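Local coordinates for Card1 endonuclease domain-containing protein (Vibrio cholerae, PDB 1XMX) that is of uncharacterised function but carries a Card1-like nuclease domain of the PDDEXK clan and probably binds nucleic acid, at residues 38-41 / 42-46. Numbering follows the deposited sequence.
Sequences TQTV and IYQRL
Val-41 and Arg-45, one helical turn apart, illustrate how i/i+4 side chains pair along a helix: they run side by side in the same direction, and CG2 of Val-41 lies over one face of the guanidinium, 3.7 Å from NH2 of Arg-45. With CG beside the backbone N (chi1 -70°), the extended chain of Arg-45 runs back toward the start of the helix. Thr-40 and Gln-44 meet differently, their side chains slanting across each other so that the methyl CG2 of Thr-40 approaches the amide NE2 of Gln-44 at 3.4 Å. With OG1 of Thr-40 beside the backbone N (chi1 -63°), this methyl is left anti to it; OG1 hydrogen-bonds with the carbonyl O of His-37. On the buried side of the helix, CG of Gln-39 lies alongside CD1 of Ile-42 at 4.0 Å. Gln-39 is the N-cap residue, and its carbonyl O accepts an almost straight bond from Tyr-43 N (3.0 Å, 177°), opening the i/i+4 backbone pattern. Its side-chain OE1 is held by Asp-36 N. Helix 40-52 is the crossover of the beta-alpha-beta unit between strands 30-35 and 56-61, with Tyr-43 packing on Phe-33 and Phe-59 of those strands and Ile-42 reaching Ile-10 just beyond strand 4-9.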
ATOM      1  N   THR A  38     -16.407  19.842   9.150  1.00 21.31           N
ATOM      2  CA  THR A  38     -15.592  18.818   9.772  1.00 21.59           C
ATOM      3  C   THR A  38     -14.672  18.086   8.744  1.00 22.60           C
ATOM      4  O   THR A  38     -13.848  17.303   9.122  1.00 23.02           O
ATOM      5  CB  THR A  38     -16.422  17.736  10.507  1.00 23.13           C
ATOM      6  OG1 THR A  38     -16.963  16.833   9.543  1.00 26.66           O
ATOM      7  CG2 THR A  38     -17.524  18.336  11.361  1.00 20.88           C
ATOM      8  N   GLN A  39     -14.823  18.340   7.464  1.00 20.24           N
ATOM      9  CA  GLN A  39     -13.972  17.693   6.487  1.00 20.18           C
ATOM     10  C   GLN A  39     -12.805  18.600   6.028  1.00 19.40           C
ATOM     11  O   GLN A  39     -12.076  18.252   5.093  1.00 19.21           O
ATOM     12  CB  GLN A  39     -14.833  17.258   5.293  1.00 17.43           C
ATOM     13  CG  GLN A  39     -15.774  16.159   5.689  1.00 17.89           C
ATOM     14  CD  GLN A  39     -16.683  15.762   4.566  1.00 19.73           C
ATOM     15  OE1 GLN A  39     -17.345  16.624   3.972  1.00 18.57           O
ATOM     16  NE2 GLN A  39     -16.686  14.478   4.219  1.00 19.00           N
ATOM     17  N   THR A  40     -12.640  19.747   6.682  1.00 20.19           N
ATOM     18  CA  THR A  40     -11.493  20.644   6.462  1.00 22.39           C
ATOM     19  C   THR A  40     -10.137  19.889   6.503  1.00 22.13           C
ATOM     20  O   THR A  40      -9.210  20.143   5.701  1.00 21.10           O
ATOM     21  CB  THR A  40     -11.476  21.757   7.567  1.00 24.08           C
ATOM     22  OG1 THR A  40     -12.647  22.562   7.459  1.00 23.53           O
ATOM     23  CG2 THR A  40     -10.244  22.644   7.416  1.00 25.54           C
ATOM     24  N   VAL A  41     -10.018  18.946   7.427  1.00 20.61           N
ATOM     25  CA  VAL A  41      -8.732  18.229   7.574  1.00 22.26           C
ATOM     26  C   VAL A  41      -8.453  17.300   6.351  1.00 21.73           C
ATOM     27  O   VAL A  41      -7.339  17.265   5.839  1.00 18.01           O
ATOM     28  CB  VAL A  41      -8.640  17.504   8.941  1.00 23.42           C
ATOM     29  CG1 VAL A  41      -9.785  16.447   9.049  1.00 23.64           C
ATOM     30  CG2 VAL A  41      -7.209  16.909   9.144  1.00 24.09           C
ATOM     31  N   ILE A  42      -9.491  16.587   5.874  1.00 21.68           N
ATOM     32  CA  ILE A  42      -9.402  15.789   4.672  1.00 19.90           C
ATOM     33  C   ILE A  42      -8.999  16.703   3.521  1.00 18.84           C
ATOM     34  O   ILE A  42      -8.043  16.409   2.780  1.00 19.24           O
ATOM     35  CB  ILE A  42     -10.744  15.047   4.328  1.00 20.56           C
ATOM     36  CG1 ILE A  42     -11.200  14.149   5.504  1.00 23.43           C
ATOM     37  CG2 ILE A  42     -10.565  14.177   3.111  1.00 18.13           C
ATOM     38  CD1 ILE A  42     -12.663  13.662   5.376  1.00 23.59           C
ATOM     39  N   TYR A  43      -9.687  17.829   3.371  1.00 18.57           N
ATOM     40  CA  TYR A  43      -9.270  18.843   2.415  1.00 18.28           C
ATOM     41  C   TYR A  43      -7.765  19.236   2.451  1.00 18.77           C
ATOM     42  O   TYR A  43      -7.122  19.337   1.394  1.00 20.31           O
ATOM     43  CB  TYR A  43     -10.142  20.084   2.504  1.00 19.15           C
ATOM     44  CG  TYR A  43      -9.570  21.285   1.751  1.00 20.33           C
ATOM     45  CD1 TYR A  43      -9.571  21.334   0.344  1.00 21.25           C
ATOM     46  CD2 TYR A  43      -9.016  22.365   2.440  1.00 20.41           C
ATOM     47  CE1 TYR A  43      -9.032  22.471  -0.367  1.00 20.01           C
ATOM     48  CE2 TYR A  43      -8.517  23.478   1.771  1.00 19.71           C
ATOM     49  CZ  TYR A  43      -8.507  23.519   0.354  1.00 21.57           C
ATOM     50  OH  TYR A  43      -8.017  24.663  -0.321  1.00 22.68           O
ATOM     51  N   GLN A  44      -7.261  19.542   3.635  1.00 18.08           N
ATOM     52  CA  GLN A  44      -5.882  19.913   3.849  1.00 21.68           C
ATOM     53  C   GLN A  44      -4.934  18.782   3.378  1.00 21.09           C
ATOM     54  O   GLN A  44      -3.939  19.049   2.687  1.00 19.31           O
ATOM     55  CB  GLN A  44      -5.646  20.286   5.315  1.00 23.30           C
ATOM     56  CG  GLN A  44      -6.410  21.560   5.742  1.00 26.74           C
ATOM     57  CD  GLN A  44      -6.361  21.802   7.268  1.00 26.86           C
ATOM     58  OE1 GLN A  44      -5.846  20.988   8.032  1.00 29.25           O
ATOM     59  NE2 GLN A  44      -6.909  22.923   7.696  1.00 29.11           N
ATOM     60  N   ARG A  45      -5.289  17.538   3.693  1.00 20.95           N
ATOM     61  CA  ARG A  45      -4.501  16.367   3.244  1.00 19.97           C
ATOM     62  C   ARG A  45      -4.530  16.173   1.719  1.00 20.85           C
ATOM     63  O   ARG A  45      -3.473  15.869   1.072  1.00 20.83           O
ATOM     64  CB  ARG A  45      -5.018  15.114   3.905  1.00 16.97           C
ATOM     65  CG  ARG A  45      -4.728  15.036   5.368  1.00 17.83           C
ATOM     66  CD  ARG A  45      -5.546  13.899   5.921  1.00 21.59           C
ATOM     67  NE  ARG A  45      -5.625  13.873   7.369  1.00 23.57           N
ATOM     68  CZ  ARG A  45      -6.599  13.255   8.051  1.00 26.21           C
ATOM     69  NH1 ARG A  45      -7.578  12.629   7.402  1.00 25.76           N
ATOM     70  NH2 ARG A  45      -6.602  13.280   9.394  1.00 25.21           N
ATOM     71  N   LEU A  46      -5.731  16.246   1.147  1.00 18.18           N
ATOM     72  CA  LEU A  46      -5.889  16.212  -0.309  1.00 18.38           C
ATOM     73  C   LEU A  46      -5.031  17.277  -0.988  1.00 18.04           C
ATOM     74  O   LEU A  46      -4.414  17.035  -2.047  1.00 16.65           O
ATOM     75  CB  LEU A  46      -7.356  16.467  -0.702  1.00 16.33           C
ATOM     76  CG  LEU A  46      -8.279  15.316  -0.352  1.00 17.60           C
ATOM     77  CD1 LEU A  46      -9.709  15.621  -0.645  1.00 16.29           C
ATOM     78  CD2 LEU A  46      -7.866  14.041  -1.163  1.00 18.30           C
TER